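Putative hydrolase (Burkholderia cenocepacia, PDB 4X00) is probably a hydrolase of the alpha/beta-hydrolase fold, possibly an aryl esterase, though its natural substrate is not established. Local coordinates at residues 42-50 with 188-196; 127-138 with 219-230. All coordinates share one frame; numbering follows the deposited sequence.

Interaction 1: residues 42-50 with 188-196. With EDO (1,2-ethanediol), chain F.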
loop_
_atom_site.group_PDB
_atom_site.type_symbol
_atom_site.label_atom_id
_atom_site.label_comp_id
_atom_site.label_asym_id
_atom_site.label_seq_id
_atom_site.Cartn_x
_atom_site.Cartn_y
_atom_site.Cartn_z
ATOM N N GLY A 42 -0.631 -2.786 2.245
ATOM C CA GLY A 42 -1.591 -3.515 1.439
ATOM C C GLY A 42 -2.478 -4.424 2.273
ATOM O O GLY A 42 -2.464 -4.393 3.512
ATOM N N LEU A 43 -3.235 -5.241 1.571
ATOM C CA LEU A 43 -4.254 -6.065 2.218
ATOM C C LEU A 43 -3.632 -7.017 3.236
ATOM O O LEU A 43 -2.636 -7.698 2.923
ATOM C CB LEU A 43 -5.003 -6.870 1.157
ATOM C CG LEU A 43 -6.138 -7.743 1.705
ATOM C CD1 LEU A 43 -7.242 -6.917 2.420
ATOM C CD2 LEU A 43 -6.718 -8.547 0.558
ATOM N N LEU A 44 -4.216 -7.046 4.438
ATOM C CA LEU A 44 -3.771 -7.872 5.586
ATOM C C LEU A 44 -2.431 -7.416 6.164
ATOM O O LEU A 44 -1.867 -8.086 7.037
ATOM C CB LEU A 44 -3.687 -9.378 5.249
ATOM C CG LEU A 44 -4.992 -10.033 4.818
ATOM C CD1 LEU A 44 -4.811 -11.549 4.865
ATOM C CD2 LEU A 44 -6.203 -9.608 5.599
ATOM N N GLY A 45 -1.962 -6.246 5.752
ATOM C CA GLY A 45 -0.744 -5.678 6.309
ATOM C C GLY A 45 -0.965 -4.765 7.500
ATOM O O GLY A 45 -2.068 -4.684 8.065
ATOM N N SER A 46 0.078 -4.021 7.863
ATOM C CA SER A 46 -0.025 -2.911 8.807
ATOM C C SER A 46 1.263 -2.104 8.662
ATOM O O SER A 46 2.086 -2.405 7.790
ATOM C CB SER A 46 -0.173 -3.370 10.253
ATOM O OG SER A 46 1.096 -3.854 10.732
ATOM N N ARG A 47 1.472 -1.113 9.524
ATOM C CA ARG A 47 2.726 -0.372 9.495
ATOM C C ARG A 47 3.939 -1.292 9.610
ATOM O O ARG A 47 5.014 -0.908 9.144
ATOM C CB ARG A 47 2.764 0.671 10.625
ATOM C CG ARG A 47 3.282 0.205 11.963
ATOM C CD ARG A 47 2.380 -0.812 12.670
ATOM N NE ARG A 47 1.121 -0.291 13.212
ATOM C CZ ARG A 47 0.955 0.158 14.452
ATOM N NH1 ARG A 47 1.983 0.276 15.292
ATOM N NH2 ARG A 47 -0.271 0.496 14.843
ATOM N N LEU A 48 3.786 -2.485 10.200
ATOM C CA LEU A 48 4.927 -3.397 10.364
ATOM C C LEU A 48 5.544 -3.822 9.055
ATOM O O LEU A 48 6.725 -4.205 9.040
ATOM C CB LEU A 48 4.512 -4.668 11.138
ATOM C CG LEU A 48 4.048 -4.373 12.565
ATOM C CD1 LEU A 48 3.691 -5.689 13.267
ATOM C CD2 LEU A 48 5.038 -3.542 13.403
ATOM N N ASN A 49 4.790 -3.758 7.956
ATOM C CA ASN A 49 5.377 -4.123 6.665
ATOM C C ASN A 49 6.582 -3.291 6.277
ATOM O O ASN A 49 7.393 -3.755 5.499
ATOM C CB ASN A 49 4.343 -4.003 5.558
ATOM C CG ASN A 49 3.296 -5.056 5.637
ATOM O OD1 ASN A 49 2.115 -4.736 5.766
ATOM N ND2 ASN A 49 3.688 -6.305 5.520
ATOM N N TRP A 50 6.674 -2.070 6.814
ATOM C CA TRP A 50 7.668 -1.100 6.347
ATOM C C TRP A 50 8.919 -1.042 7.210
ATOM O O TRP A 50 9.731 -0.138 7.059
ATOM C CB TRP A 50 7.027 0.282 6.264
ATOM C CG TRP A 50 5.869 0.352 5.330
ATOM C CD1 TRP A 50 4.545 0.565 5.663
ATOM C CD2 TRP A 50 5.903 0.180 3.911
ATOM N NE1 TRP A 50 3.774 0.552 4.530
ATOM C CE2 TRP A 50 4.584 0.352 3.434
ATOM C CE3 TRP A 50 6.942 -0.030 2.981
ATOM C CZ2 TRP A 50 4.266 0.303 2.061
ATOM C CZ3 TRP A 50 6.623 -0.088 1.625
ATOM C CH2 TRP A 50 5.303 0.069 1.180
ATOM N N LEU A 188 5.372 -13.000 12.658
ATOM C CA LEU A 188 4.935 -11.665 13.093
ATOM C C LEU A 188 3.887 -11.152 12.112
ATOM O O LEU A 188 2.812 -10.671 12.503
ATOM C CB LEU A 188 6.136 -10.719 13.162
ATOM C CG LEU A 188 5.770 -9.286 13.501
ATOM C CD1 LEU A 188 5.132 -9.196 14.877
ATOM C CD2 LEU A 188 7.040 -8.397 13.410
ATOM N N LEU A 189 4.169 -11.272 10.815
ATOM C CA LEU A 189 3.234 -10.800 9.797
ATOM C C LEU A 189 1.960 -11.645 9.750
ATOM O O LEU A 189 0.903 -11.135 9.407
ATOM C CB LEU A 189 3.919 -10.743 8.415
ATOM C CG LEU A 189 5.041 -9.703 8.281
ATOM C CD1 LEU A 189 5.596 -9.758 6.864
ATOM C CD2 LEU A 189 4.488 -8.309 8.596
ATOM N N LEU A 190 2.057 -12.916 10.127
ATOM C CA LEU A 190 0.885 -13.799 10.172
ATOM C C LEU A 190 -0.090 -13.354 11.281
ATOM O O LEU A 190 -1.295 -13.197 11.056
ATOM C CB LEU A 190 1.328 -15.240 10.390
ATOM C CG LEU A 190 0.197 -16.261 10.283
ATOM C CD1 LEU A 190 -0.359 -16.292 8.863
ATOM C CD2 LEU A 190 0.793 -17.606 10.690
ATOM N N ALA A 191 0.446 -13.112 12.475
ATOM C CA ALA A 191 -0.376 -12.609 13.592
ATOM C C ALA A 191 -0.940 -11.221 13.251
ATOM O O ALA A 191 -2.114 -10.898 13.499
ATOM C CB ALA A 191 0.453 -12.570 14.853
ATOM N N ASN A 192 -0.096 -10.394 12.632
ATOM C CA ASN A 192 -0.485 -9.080 12.165
ATOM C C ASN A 192 -1.675 -9.141 11.201
ATOM O O ASN A 192 -2.640 -8.346 11.311
ATOM C CB ASN A 192 0.758 -8.461 11.506
ATOM C CG ASN A 192 0.595 -7.005 11.107
ATOM O OD1 ASN A 192 0.400 -6.130 11.951
ATOM N ND2 ASN A 192 0.776 -6.720 9.809
ATOM N N ALA A 193 -1.641 -10.103 10.276
ATOM C CA ALA A 193 -2.723 -10.276 9.312
ATOM C C ALA A 193 -4.005 -10.692 10.021
ATOM O O ALA A 193 -5.084 -10.306 9.589
ATOM C CB ALA A 193 -2.357 -11.326 8.287
ATOM N N ALA A 194 -3.897 -11.494 11.094
ATOM C CA ALA A 194 -5.092 -11.954 11.810
ATOM C C ALA A 194 -5.830 -10.824 12.515
ATOM O O ALA A 194 -6.994 -11.003 12.888
ATOM C CB ALA A 194 -4.716 -13.029 12.802
ATOM N N LEU A 195 -5.197 -9.668 12.659
ATOM C CA LEU A 195 -5.877 -8.507 13.219
ATOM C C LEU A 195 -6.856 -7.883 12.248
ATOM O O LEU A 195 -7.722 -7.105 12.657
ATOM C CB LEU A 195 -4.863 -7.431 13.614
ATOM C CG LEU A 195 -3.786 -7.878 14.595
ATOM C CD1 LEU A 195 -2.783 -6.730 14.808
ATOM C CD2 LEU A 195 -4.387 -8.268 15.916
ATOM N N ALA A 196 -6.742 -8.191 10.964
ATOM C CA ALA A 196 -7.608 -7.504 9.987
ATOM C C ALA A 196 -9.085 -7.891 10.152
ATOM O O ALA A 196 -9.447 -9.041 10.404
ATOM C CB ALA A 196 -7.140 -7.797 8.555
HETATM C C1 EDO F . 8.546 -6.972 8.578
HETATM O O1 EDO F . 9.975 -6.995 8.684
HETATM C C2 EDO F . 7.949 -7.179 9.964
HETATM O O2 EDO F . 8.116 -5.988 10.748
HETATM O O HOH W 1 0.616 -8.811 7.855
HETATM O O HOH W 2 -3.741 -5.979 10.009
#
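The loop that follows strand 36-40 of the alpha/beta-hydrolase core here meets helix 183-194, in the helical region between strands 132-136 and 222-227 that probably forms the cap, and Ser46 and Asn192 form the polar centre of the joint. Ser46 OG donates to Asn192 OD1 at 2.7 Å. The C=O...O angle of 105° and a 19° tilt from the amide plane place the hydroxyl beside the carbonyl oxygen, well off its axis. Asn192 reaches it because CG stands anti to the backbone N (chi1 -173°), which carries the amide off the helix toward the loop. Ser46 OG also accepts from Leu48 N at 3.1 Å, closing an ST turn, so two bonds fix the hydroxyl; separately, Asn49 OD1 takes the backbone Ser46 N from above its own amide plane.

Two waters fill out the polar seam. One donates to Leu44 O and Leu189 O and accepts from Asn192 ND2 (2.9 Å), so both ends of the Asn192 amide are engaged. The other links Gly45 O to Asn192 O.

Apolar contacts flank this centre. Leu44 CD2 meets Ala196 CB at 3.6 Å and Leu44 CB lies against Ala193 CB, at the place where Ala193 CA sends a CA-H...O contact to Leu44 O (3.3 Å). Toward the exposed Leu188, the Leu48 side chain crosses that of Asn192 at a slant, Leu48 CD1 3.6 Å from Asn192 OD1, and touches Leu188 CD1.

A helical cap inserted after the sixth strand and resting on the loop that follows the third strand is typical of capped alpha/beta-hydrolases.

Interaction 2: residues 127-138 with 219-230; sequences DKGIAGAVYVDG and EVPLLLLYGAQD. With EDO (1,2-ethanediol), chain G.
Ala133 to Val136 pair with Leu222 to Leu225 as adjacent parallel strands, with axes 4.7 Å apart and 16° from parallel. Five backbone bonds, from Ala133 N to Pro221 O through Asp137 N to Leu225 O, run without a break along this tightly packed middle. On one face Leu224 CD1 lies 3.7 Å from Tyr135 CB, the two side chains pointing the same way, and Tyr135 OH is hydrogen-bonded to Ser119 OG. On the other, Val134 CG1 meets Leu225 CD1, and Val134 and Leu223 pack on Phe276 of helix 266-280.

These are the sixth and seventh strands of the alpha/beta-hydrolase sheet, and beyond the end of strand 222-227 Asp230, hydrogen-bonded to His259, fits the acid of a probable Ser-His-Asp triad with Ser112. Asp137 OD2 lies 2.5 Å from Asp230 OD2 and takes Gly227 N on its syn lone pair. The Tyr226 ring receives Asp137 CA over one face, 3.6 Å from the centroid, while its hydroxyl donates to Gly138 O (2.7 Å).

The opposite end is more open to solvent, with fewer strand-like bonds. There Asp127, its CG between backbone N and carbonyl carbon (chi1 63°), clamps Glu219 N (2.7 Å) and Val220 N with OD2, while the carboxylate of exposed Glu219 turns away.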
loop_
_atom_site.group_PDB
_atom_site.type_symbol
_atom_site.label_atom_id
_atom_site.label_comp_id
_atom_site.label_asym_id
_atom_site.label_seq_id
_atom_site.Cartn_x
_atom_site.Cartn_y
_atom_site.Cartn_z
ATOM N N ASP A 127 -3.200 15.867 -7.627
ATOM C CA ASP A 127 -1.857 15.706 -7.065
ATOM C C ASP A 127 -1.167 16.988 -6.599
ATOM O O ASP A 127 0.036 16.958 -6.314
ATOM C CB ASP A 127 -0.945 14.983 -8.056
ATOM C CG ASP A 127 -0.728 15.756 -9.329
ATOM O OD1 ASP A 127 -1.101 16.952 -9.409
ATOM O OD2 ASP A 127 -0.160 15.145 -10.252
ATOM N N LYS A 128 -1.911 18.089 -6.457
ATOM C CA LYS A 128 -1.244 19.341 -6.107
ATOM C C LYS A 128 -0.730 19.305 -4.672
ATOM O O LYS A 128 0.155 20.076 -4.307
ATOM C CB LYS A 128 -2.171 20.543 -6.321
ATOM N N GLY A 129 -1.255 18.380 -3.863
ATOM C CA GLY A 129 -0.797 18.237 -2.487
ATOM C C GLY A 129 0.359 17.266 -2.264
ATOM O O GLY A 129 0.778 17.061 -1.132
ATOM N N ILE A 130 0.867 16.649 -3.327
ATOM C CA ILE A 130 1.926 15.672 -3.156
ATOM C C ILE A 130 3.065 15.961 -4.136
ATOM O O ILE A 130 2.899 16.741 -5.057
ATOM C CB ILE A 130 1.396 14.211 -3.347
ATOM C CG1 ILE A 130 0.943 13.949 -4.795
ATOM C CG2 ILE A 130 0.286 13.915 -2.328
ATOM C CD1 ILE A 130 0.689 12.467 -5.119
ATOM N N ALA A 131 4.206 15.304 -3.934
ATOM C CA ALA A 131 5.371 15.507 -4.783
ATOM C C ALA A 131 5.564 14.386 -5.796
ATOM O O ALA A 131 6.299 14.556 -6.758
ATOM C CB ALA A 131 6.634 15.649 -3.922
ATOM N N GLY A 132 4.916 13.246 -5.591
ATOM C CA GLY A 132 5.100 12.093 -6.444
ATOM C C GLY A 132 4.506 10.864 -5.770
ATOM O O GLY A 132 4.125 10.925 -4.590
ATOM N N ALA A 133 4.470 9.741 -6.486
ATOM C CA ALA A 133 3.979 8.510 -5.890
ATOM C C ALA A 133 4.714 7.323 -6.459
ATOM O O ALA A 133 5.021 7.293 -7.652
ATOM C CB ALA A 133 2.472 8.363 -6.121
ATOM N N VAL A 134 4.975 6.364 -5.590
ATOM C CA VAL A 134 5.534 5.084 -5.961
ATOM C C VAL A 134 4.475 4.005 -5.722
ATOM O O VAL A 134 3.987 3.857 -4.588
ATOM C CB VAL A 134 6.782 4.750 -5.136
ATOM C CG1 VAL A 134 7.381 3.415 -5.603
ATOM C CG2 VAL A 134 7.824 5.890 -5.233
ATOM N N TYR A 135 4.092 3.288 -6.774
ATOM C CA TYR A 135 3.204 2.132 -6.654
ATOM C C TYR A 135 4.111 0.923 -6.533
ATOM O O TYR A 135 4.872 0.628 -7.459
ATOM C CB TYR A 135 2.305 1.958 -7.866
ATOM C CG TYR A 135 1.129 2.898 -7.945
ATOM C CD1 TYR A 135 1.283 4.294 -7.922
ATOM C CD2 TYR A 135 -0.170 2.395 -8.108
ATOM C CE1 TYR A 135 0.177 5.143 -8.006
ATOM C CE2 TYR A 135 -1.262 3.253 -8.194
ATOM C CZ TYR A 135 -1.085 4.610 -8.144
ATOM O OH TYR A 135 -2.170 5.432 -8.238
ATOM N N VAL A 136 4.058 0.242 -5.405
ATOM C CA VAL A 136 4.888 -0.926 -5.196
ATOM C C VAL A 136 4.020 -2.161 -5.344
ATOM O O VAL A 136 3.178 -2.445 -4.480
ATOM C CB VAL A 136 5.534 -0.899 -3.822
ATOM C CG1 VAL A 136 6.544 -2.065 -3.745
ATOM C CG2 VAL A 136 6.148 0.482 -3.545
ATOM N N ASP A 137 4.164 -2.875 -6.458
ATOM C CA ASP A 137 3.251 -3.988 -6.739
ATOM C C ASP A 137 1.817 -3.552 -6.520
ATOM O O ASP A 137 0.988 -4.287 -5.974
ATOM C CB ASP A 137 3.630 -5.213 -5.904
ATOM C CG ASP A 137 4.927 -5.803 -6.399
ATOM O OD1 ASP A 137 5.968 -5.226 -6.030
ATOM O OD2 ASP A 137 4.914 -6.742 -7.249
ATOM N N GLY A 138 1.527 -2.334 -6.960
ATOM C CA GLY A 138 0.226 -1.747 -6.749
ATOM C C GLY A 138 -0.890 -2.395 -7.528
ATOM O O GLY A 138 -0.743 -2.817 -8.700
ATOM N N GLU A 219 0.292 14.698 -12.848
ATOM C CA GLU A 219 1.481 15.354 -13.422
ATOM C C GLU A 219 2.728 15.102 -12.607
ATOM O O GLU A 219 3.854 15.210 -13.107
ATOM C CB GLU A 219 1.282 16.869 -13.531
ATOM C CG GLU A 219 0.442 17.268 -14.690
ATOM C CD GLU A 219 1.107 16.916 -15.988
ATOM O OE1 GLU A 219 2.240 17.415 -16.232
ATOM O OE2 GLU A 219 0.506 16.150 -16.763
ATOM N N VAL A 220 2.564 14.811 -11.329
ATOM C CA VAL A 220 3.744 14.516 -10.512
ATOM C C VAL A 220 4.374 13.235 -11.006
ATOM O O VAL A 220 3.718 12.407 -11.648
ATOM C CB VAL A 220 3.424 14.382 -9.003
ATOM C CG1 VAL A 220 2.893 15.716 -8.480
ATOM C CG2 VAL A 220 2.441 13.238 -8.752
ATOM N N PRO A 221 5.656 13.043 -10.693
ATOM C CA PRO A 221 6.266 11.789 -11.122
ATOM C C PRO A 221 5.626 10.567 -10.462
ATOM O O PRO A 221 5.273 10.572 -9.269
ATOM C CB PRO A 221 7.730 11.938 -10.679
ATOM C CG PRO A 221 7.951 13.406 -10.489
ATOM C CD PRO A 221 6.613 13.937 -10.022
ATOM N N LEU A 222 5.515 9.519 -11.261
ATOM C CA LEU A 222 4.991 8.242 -10.829
ATOM C C LEU A 222 5.993 7.145 -11.181
ATOM O O LEU A 222 6.459 7.050 -12.331
ATOM C CB LEU A 222 3.652 7.942 -11.496
ATOM C CG LEU A 222 2.518 8.911 -11.199
ATOM C CD1 LEU A 222 1.312 8.561 -12.053
ATOM C CD2 LEU A 222 2.168 8.870 -9.717
ATOM N N LEU A 223 6.272 6.295 -10.203
ATOM C CA LEU A 223 7.176 5.164 -10.394
ATOM C C LEU A 223 6.441 3.880 -9.990
ATOM O O LEU A 223 5.859 3.814 -8.911
ATOM C CB LEU A 223 8.439 5.347 -9.552
ATOM C CG LEU A 223 9.424 4.168 -9.517
ATOM C CD1 LEU A 223 9.996 3.888 -10.909
ATOM C CD2 LEU A 223 10.536 4.492 -8.538
ATOM N N LEU A 224 6.455 2.889 -10.863
ATOM C CA LEU A 224 5.840 1.601 -10.586
ATOM C C LEU A 224 6.954 0.590 -10.409
ATOM O O LEU A 224 7.718 0.336 -11.343
ATOM C CB LEU A 224 4.913 1.193 -11.715
ATOM C CG LEU A 224 3.447 1.574 -11.484
ATOM C CD1 LEU A 224 3.233 3.101 -11.277
ATOM C CD2 LEU A 224 2.605 1.011 -12.646
ATOM N N LEU A 225 7.072 0.025 -9.218
ATOM C CA LEU A 225 8.139 -0.923 -8.895
ATOM C C LEU A 225 7.459 -2.241 -8.577
ATOM O O LEU A 225 6.681 -2.297 -7.605
ATOM C CB LEU A 225 8.964 -0.462 -7.695
ATOM C CG LEU A 225 9.821 0.800 -7.749
ATOM C CD1 LEU A 225 10.574 0.943 -6.431
ATOM C CD2 LEU A 225 10.858 0.679 -8.800
ATOM N N TYR A 226 7.712 -3.287 -9.373
ATOM C CA TYR A 226 7.024 -4.587 -9.181
ATOM C C TYR A 226 8.037 -5.703 -9.135
ATOM O O TYR A 226 9.013 -5.697 -9.910
ATOM C CB TYR A 226 6.055 -4.884 -10.349
ATOM C CG TYR A 226 4.777 -4.098 -10.308
ATOM C CD1 TYR A 226 4.797 -2.722 -10.421
ATOM C CD2 TYR A 226 3.546 -4.730 -10.135
ATOM C CE1 TYR A 226 3.630 -1.987 -10.373
ATOM C CE2 TYR A 226 2.358 -3.997 -10.108
ATOM C CZ TYR A 226 2.417 -2.618 -10.205
ATOM O OH TYR A 226 1.276 -1.849 -10.163
ATOM N N GLY A 227 7.782 -6.705 -8.302
ATOM C CA GLY A 227 8.476 -7.971 -8.440
ATOM C C GLY A 227 7.951 -8.703 -9.659
ATOM O O GLY A 227 6.726 -8.880 -9.817
ATOM N N ALA A 228 8.857 -9.187 -10.513
ATOM C CA ALA A 228 8.449 -9.880 -11.732
ATOM C C ALA A 228 7.694 -11.167 -11.424
ATOM O O ALA A 228 6.924 -11.652 -12.247
ATOM C CB ALA A 228 9.668 -10.187 -12.633
ATOM N N GLN A 229 7.960 -11.737 -10.252
ATOM C CA GLN A 229 7.312 -13.005 -9.920
ATOM C C GLN A 229 6.155 -12.818 -8.937
ATOM O O GLN A 229 5.743 -13.758 -8.262
ATOM C CB GLN A 229 8.359 -13.991 -9.391
ATOM C CG GLN A 229 9.493 -14.169 -10.414
ATOM C CD GLN A 229 10.447 -15.255 -10.014
ATOM O OE1 GLN A 229 10.038 -16.402 -9.775
ATOM N NE2 GLN A 229 11.729 -14.926 -9.951
ATOM N N ASP A 230 5.593 -11.614 -8.901
ATOM C CA ASP A 230 4.439 -11.333 -8.048
ATOM C C ASP A 230 3.323 -12.355 -8.322
ATOM O O ASP A 230 2.848 -12.510 -9.434
ATOM C CB ASP A 230 4.000 -9.889 -8.329
ATOM C CG ASP A 230 2.902 -9.386 -7.396
ATOM O OD1 ASP A 230 2.125 -10.216 -6.874
ATOM O OD2 ASP A 230 2.805 -8.153 -7.177
HETATM C C1 EDO G . 2.677 -12.610 -13.271
HETATM O O1 EDO G . 2.068 -11.696 -14.180
HETATM C C2 EDO G . 3.870 -11.975 -12.573
HETATM O O2 EDO G . 3.465 -10.913 -11.725
#

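Both contacts are largely buried, yet they lie on opposite sides of the chain's centre, about 21 Å apart between centres, with nearest atoms about 5 Å apart. Interaction 2 joins neighbouring strands inside the sheet and buries about 800 Å², held mainly by regular backbone bonding, with aspartates at both ends. Interaction 1 buries about half as much, 410 Å², and sets a loop of the core against helix 183-194 through side-chain amide, hydroxyl and water bridges and leucine-alanine contacts, with Leu188 exposed at its margin. They share no secondary-structure element, but their segments alternate along the chain: helix 183-194 belongs to the excursion between strands 132-136 and 222-227, so interaction 1 brings that excursion back onto the core.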